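Local coordinates for protein NDP-rhamnosyltransferase (Saccharopolyspora spinosa, PDB 3TSA) that belongs to the glycosyltransferases of the GT-B fold, built from two domains that each hold a parallel beta-sheet, at residues Gly234-Val242 with Ile255-Leu265. Sequence-based numbering, arbitrary orientation.
Sequences GPAPLLRAV and IAVPPEHRALL
Leu238 of helix 236-246 points its isobutyl group into the angle between the end of strand 251-256 and the turns that follow. Its CD1 meets Val257 CG1 tip to tip at 3.4 Å, tighter than usual for two methyls, and lies 4.1 Å from Ile255 CG2. CG anti to the backbone N (chi1 -174°) sends the branch across the gap, where CD2 packs 3.8 Å from Leu265 CD2, the two leucines crossing nearly at right angles. One turn on, Val242 crosses Ile255 at about a right angle, CG2 to CD1 3.7 Å, and Ile223 of the neighbouring strand 219-224 touches both Leu238 and Val242. Toward solvent no pair is as close: Pro235 CB rests 3.9 Å from Leu264 CD1 in a partly exposed pair, and the exposed Leu239 brings CD2 only to Leu264 O. No hydrogen bond links the two segments; behind the apolar seam, Arg262 grips Val257 O side-on through NE (2.9 Å) and NH2 (3.0 Å), with the oxygen in the guanidinium plane. Apolar packing of a connecting helix against the end of the strand it leads into, and the turns beyond, fits a beta-alpha-beta crossover, here between adjacent parallel strands 219-224 and 251-256 in the Rossmann-like C-terminal domain.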
ATOM      1  N   GLY A 234     -10.587 -27.075   8.569  1.00 17.68           N
ATOM      2  CA  GLY A 234     -10.993 -27.947   7.473  1.00 19.03           C
ATOM      3  C   GLY A 234     -12.238 -27.387   6.793  1.00 19.02           C
ATOM      4  O   GLY A 234     -12.671 -26.260   7.112  1.00 19.22           O
ATOM      5  N   PRO A 235     -12.848 -28.169   5.875  1.00 20.02           N
ATOM      6  CA  PRO A 235     -13.928 -27.625   5.051  1.00 17.97           C
ATOM      7  C   PRO A 235     -15.230 -27.374   5.816  1.00 18.03           C
ATOM      8  O   PRO A 235     -16.127 -26.666   5.296  1.00 16.71           O
ATOM      9  CB  PRO A 235     -14.161 -28.683   3.982  1.00 19.83           C
ATOM     10  CG  PRO A 235     -13.122 -29.771   4.246  1.00 22.70           C
ATOM     11  CD  PRO A 235     -12.295 -29.463   5.408  1.00 22.82           C
ATOM     12  N   ALA A 236     -15.411 -27.976   6.992  1.00 15.31           N
ATOM     13  CA  ALA A 236     -16.768 -28.035   7.578  1.00 16.09           C
ATOM     14  C   ALA A 236     -17.537 -26.713   7.663  1.00 14.40           C
ATOM     15  O   ALA A 236     -18.674 -26.702   7.229  1.00 13.84           O
ATOM     16  CB  ALA A 236     -16.801 -28.762   8.957  1.00 16.13           C
ATOM     17  N   PRO A 237     -16.942 -25.608   8.159  1.00 16.53           N
ATOM     18  CA  PRO A 237     -17.736 -24.353   8.274  1.00 14.57           C
ATOM     19  C   PRO A 237     -18.128 -23.762   6.897  1.00 16.15           C
ATOM     20  O   PRO A 237     -19.277 -23.306   6.709  1.00 16.18           O
ATOM     21  CB  PRO A 237     -16.864 -23.445   9.135  1.00 13.23           C
ATOM     22  CG  PRO A 237     -15.502 -23.919   8.894  1.00 16.70           C
ATOM     23  CD  PRO A 237     -15.603 -25.440   8.759  1.00 16.55           C
ATOM     24  N   LEU A 238     -17.272 -24.000   5.907  1.00 15.77           N
ATOM     25  CA  LEU A 238     -17.544 -23.547   4.539  1.00 15.35           C
ATOM     26  C   LEU A 238     -18.654 -24.404   3.951  1.00 15.96           C
ATOM     27  O   LEU A 238     -19.621 -23.881   3.385  1.00 15.73           O
ATOM     28  CB  LEU A 238     -16.301 -23.648   3.673  1.00 16.46           C
ATOM     29  CG  LEU A 238     -16.335 -23.093   2.239  1.00 15.99           C
ATOM     30  CD1 LEU A 238     -16.694 -21.577   2.192  1.00 17.78           C
ATOM     31  CD2 LEU A 238     -15.007 -23.409   1.495  1.00 16.80           C
ATOM     32  N   LEU A 239     -18.549 -25.718   4.109  1.00 14.64           N
ATOM     33  CA  LEU A 239     -19.566 -26.580   3.482  1.00 15.42           C
ATOM     34  C   LEU A 239     -20.893 -26.276   4.140  1.00 14.74           C
ATOM     35  O   LEU A 239     -21.957 -26.260   3.453  1.00 15.82           O
ATOM     36  CB  LEU A 239     -19.176 -28.048   3.753  1.00 15.63           C
ATOM     37  CG  LEU A 239     -17.932 -28.486   2.974  1.00 21.84           C
ATOM     38  CD1 LEU A 239     -17.463 -29.934   3.375  1.00 27.36           C
ATOM     39  CD2 LEU A 239     -18.201 -28.329   1.447  1.00 26.70           C
ATOM     40  N   ARG A 240     -20.858 -26.100   5.476  1.00 14.59           N
ATOM     41  CA  ARG A 240     -22.097 -25.862   6.226  1.00 14.29           C
ATOM     42  C   ARG A 240     -22.740 -24.590   5.768  1.00 14.37           C
ATOM     43  O   ARG A 240     -23.944 -24.563   5.573  1.00 11.95           O
ATOM     44  CB  ARG A 240     -21.878 -25.800   7.743  1.00 13.82           C
ATOM     45  CG  ARG A 240     -21.645 -27.192   8.353  1.00 14.29           C
ATOM     46  CD  ARG A 240     -20.848 -27.197   9.666  1.00 15.95           C
ATOM     47  NE  ARG A 240     -20.653 -28.602  10.149  1.00 16.12           N
ATOM     48  CZ  ARG A 240     -19.796 -28.968  11.116  1.00 14.42           C
ATOM     49  NH1 ARG A 240     -18.968 -28.124  11.666  1.00 18.34           N
ATOM     50  NH2 ARG A 240     -19.706 -30.264  11.427  1.00 20.66           N
ATOM     51  N   ALA A 241     -21.964 -23.533   5.578  1.00 15.31           N
ATOM     52  CA  ALA A 241     -22.559 -22.244   5.157  1.00 14.29           C
ATOM     53  C   ALA A 241     -23.072 -22.283   3.741  1.00 15.12           C
ATOM     54  O   ALA A 241     -24.102 -21.691   3.448  1.00 15.57           O
ATOM     55  CB  ALA A 241     -21.485 -21.079   5.282  1.00 14.96           C
ATOM     56  N   VAL A 242     -22.327 -22.935   2.848  1.00 16.04           N
ATOM     57  CA  VAL A 242     -22.725 -23.032   1.407  1.00 15.28           C
ATOM     58  C   VAL A 242     -24.066 -23.810   1.314  1.00 14.74           C
ATOM     59  O   VAL A 242     -24.977 -23.402   0.600  1.00 15.84           O
ATOM     60  CB  VAL A 242     -21.649 -23.727   0.580  1.00 15.98           C
ATOM     61  CG1 VAL A 242     -22.246 -24.116  -0.798  1.00 18.93           C
ATOM     62  CG2 VAL A 242     -20.538 -22.685   0.361  1.00 17.16           C
ATOM     63  N   ILE A 255     -19.172 -16.572  -2.853  1.00 16.27           N
ATOM     64  CA  ILE A 255     -18.262 -17.336  -1.954  1.00 16.46           C
ATOM     65  C   ILE A 255     -16.858 -16.796  -2.114  1.00 18.22           C
ATOM     66  O   ILE A 255     -16.261 -16.816  -3.224  1.00 16.81           O
ATOM     67  CB  ILE A 255     -18.292 -18.862  -2.236  1.00 16.63           C
ATOM     68  CG1 ILE A 255     -19.657 -19.446  -1.937  1.00 17.82           C
ATOM     69  CG2 ILE A 255     -17.367 -19.586  -1.294  1.00 15.94           C
ATOM     70  CD1 ILE A 255     -19.958 -20.720  -2.739  1.00 21.51           C
ATOM     71  N   ALA A 256     -16.338 -16.252  -1.001  1.00 16.97           N
ATOM     72  CA  ALA A 256     -15.027 -15.587  -0.968  1.00 18.60           C
ATOM     73  C   ALA A 256     -14.077 -16.386  -0.046  1.00 20.18           C
ATOM     74  O   ALA A 256     -14.130 -16.215   1.189  1.00 21.46           O
ATOM     75  CB  ALA A 256     -15.167 -14.107  -0.498  1.00 19.15           C
ATOM     76  N   VAL A 257     -13.283 -17.308  -0.607  1.00 20.82           N
ATOM     77  CA  VAL A 257     -12.329 -18.109   0.181  1.00 19.96           C
ATOM     78  C   VAL A 257     -11.012 -18.086  -0.578  1.00 20.17           C
ATOM     79  O   VAL A 257     -11.047 -17.741  -1.760  1.00 20.36           O
ATOM     80  CB  VAL A 257     -12.801 -19.554   0.454  1.00 21.91           C
ATOM     81  CG1 VAL A 257     -14.170 -19.515   1.168  1.00 22.08           C
ATOM     82  CG2 VAL A 257     -12.800 -20.400  -0.820  1.00 21.49           C
ATOM     83  N   PRO A 258      -9.877 -18.420   0.076  1.00 19.27           N
ATOM     84  CA  PRO A 258      -8.554 -18.366  -0.562  1.00 21.57           C
ATOM     85  C   PRO A 258      -8.473 -19.345  -1.699  1.00 23.60           C
ATOM     86  O   PRO A 258      -9.146 -20.386  -1.645  1.00 22.09           O
ATOM     87  CB  PRO A 258      -7.625 -18.867   0.557  1.00 22.47           C
ATOM     88  CG  PRO A 258      -8.336 -18.390   1.795  1.00 20.61           C
ATOM     89  CD  PRO A 258      -9.742 -18.771   1.504  1.00 21.86           C
ATOM     90  N   PRO A 259      -7.614 -19.077  -2.692  1.00 25.04           N
ATOM     91  CA  PRO A 259      -7.500 -19.935  -3.862  1.00 27.16           C
ATOM     92  C   PRO A 259      -7.367 -21.438  -3.534  1.00 29.15           C
ATOM     93  O   PRO A 259      -8.095 -22.273  -4.128  1.00 28.79           O
ATOM     94  CB  PRO A 259      -6.206 -19.440  -4.543  1.00 27.84           C
ATOM     95  CG  PRO A 259      -6.009 -18.053  -4.087  1.00 27.34           C
ATOM     96  CD  PRO A 259      -6.631 -17.970  -2.690  1.00 26.60           C
ATOM     97  N   GLU A 260      -6.487 -21.794  -2.595  1.00 30.69           N
ATOM     98  CA  GLU A 260      -6.302 -23.255  -2.293  1.00 32.63           C
ATOM     99  C   GLU A 260      -7.503 -23.942  -1.621  1.00 32.56           C
ATOM    100  O   GLU A 260      -7.602 -25.169  -1.614  1.00 35.57           O
ATOM    101  CB  GLU A 260      -5.017 -23.526  -1.519  1.00 32.93           C
ATOM    102  CG  GLU A 260      -5.081 -23.144  -0.051  1.00 34.19           C
ATOM    103  CD  GLU A 260      -4.873 -21.642   0.211  1.00 39.66           C
ATOM    104  OE1 GLU A 260      -4.737 -20.788  -0.729  1.00 40.40           O
ATOM    105  OE2 GLU A 260      -4.865 -21.328   1.413  1.00 38.95           O
ATOM    106  N   HIS A 261      -8.439 -23.155  -1.090  1.00 31.11           N
ATOM    107  CA  HIS A 261      -9.655 -23.727  -0.507  1.00 29.47           C
ATOM    108  C   HIS A 261     -10.848 -23.817  -1.471  1.00 29.69           C
ATOM    109  O   HIS A 261     -11.918 -24.281  -1.081  1.00 30.04           O
ATOM    110  CB  HIS A 261     -10.041 -22.983   0.791  1.00 29.99           C
ATOM    111  CG  HIS A 261      -8.983 -23.034   1.856  1.00 28.35           C
ATOM    112  ND1 HIS A 261      -8.698 -24.178   2.569  1.00 26.97           N
ATOM    113  CD2 HIS A 261      -8.187 -22.061   2.374  1.00 26.86           C
ATOM    114  CE1 HIS A 261      -7.721 -23.927   3.430  1.00 20.66           C
ATOM    115  NE2 HIS A 261      -7.403 -22.650   3.343  1.00 27.96           N
ATOM    116  N   ARG A 262     -10.645 -23.397  -2.728  1.00 29.39           N
ATOM    117  CA  ARG A 262     -11.713 -23.324  -3.702  1.00 30.40           C
ATOM    118  C   ARG A 262     -12.025 -24.739  -4.204  1.00 30.24           C
ATOM    119  O   ARG A 262     -13.170 -25.062  -4.539  1.00 31.07           O
ATOM    120  CB  ARG A 262     -11.340 -22.298  -4.830  1.00 30.63           C
ATOM    121  CG  ARG A 262     -11.447 -20.833  -4.297  1.00 30.83           C
ATOM    122  CD  ARG A 262     -10.987 -19.726  -5.259  1.00 32.21           C
ATOM    123  NE  ARG A 262     -10.683 -18.521  -4.480  1.00 33.80           N
ATOM    124  CZ  ARG A 262     -10.011 -17.462  -4.907  1.00 31.07           C
ATOM    125  NH1 ARG A 262      -9.546 -17.449  -6.136  1.00 29.21           N
ATOM    126  NH2 ARG A 262      -9.799 -16.409  -4.086  1.00 27.22           N
ATOM    127  N   ALA A 263     -11.025 -25.619  -4.159  1.00 31.62           N
ATOM    128  CA  ALA A 263     -11.231 -27.020  -4.574  1.00 32.70           C
ATOM    129  C   ALA A 263     -12.222 -27.811  -3.677  1.00 33.51           C
ATOM    130  O   ALA A 263     -12.854 -28.787  -4.117  1.00 34.95           O
ATOM    131  CB  ALA A 263      -9.856 -27.738  -4.666  1.00 33.04           C
ATOM    132  N   LEU A 264     -12.384 -27.364  -2.440  1.00 32.91           N
ATOM    133  CA  LEU A 264     -13.380 -27.924  -1.522  1.00 33.51           C
ATOM    134  C   LEU A 264     -14.844 -27.809  -2.040  1.00 33.13           C
ATOM    135  O   LEU A 264     -15.728 -28.540  -1.604  1.00 32.99           O
ATOM    136  CB  LEU A 264     -13.256 -27.235  -0.139  1.00 33.95           C
ATOM    137  CG  LEU A 264     -11.896 -27.218   0.589  1.00 34.79           C
ATOM    138  CD1 LEU A 264     -11.905 -26.367   1.881  1.00 34.22           C
ATOM    139  CD2 LEU A 264     -11.390 -28.699   0.904  1.00 34.55           C
ATOM    140  N   LEU A 265     -15.087 -26.882  -2.958  1.00 32.54           N
ATOM    141  CA  LEU A 265     -16.423 -26.568  -3.415  1.00 32.05           C
ATOM    142  C   LEU A 265     -16.842 -27.342  -4.668  1.00 34.07           C
ATOM    143  O   LEU A 265     -16.890 -26.765  -5.755  1.00 35.55           O
ATOM    144  CB  LEU A 265     -16.477 -25.085  -3.757  1.00 30.72           C
ATOM    145  CG  LEU A 265     -16.196 -24.130  -2.595  1.00 30.45           C
ATOM    146  CD1 LEU A 265     -16.086 -22.684  -3.095  1.00 30.29           C
ATOM    147  CD2 LEU A 265     -17.231 -24.346  -1.469  1.00 27.78           C
TER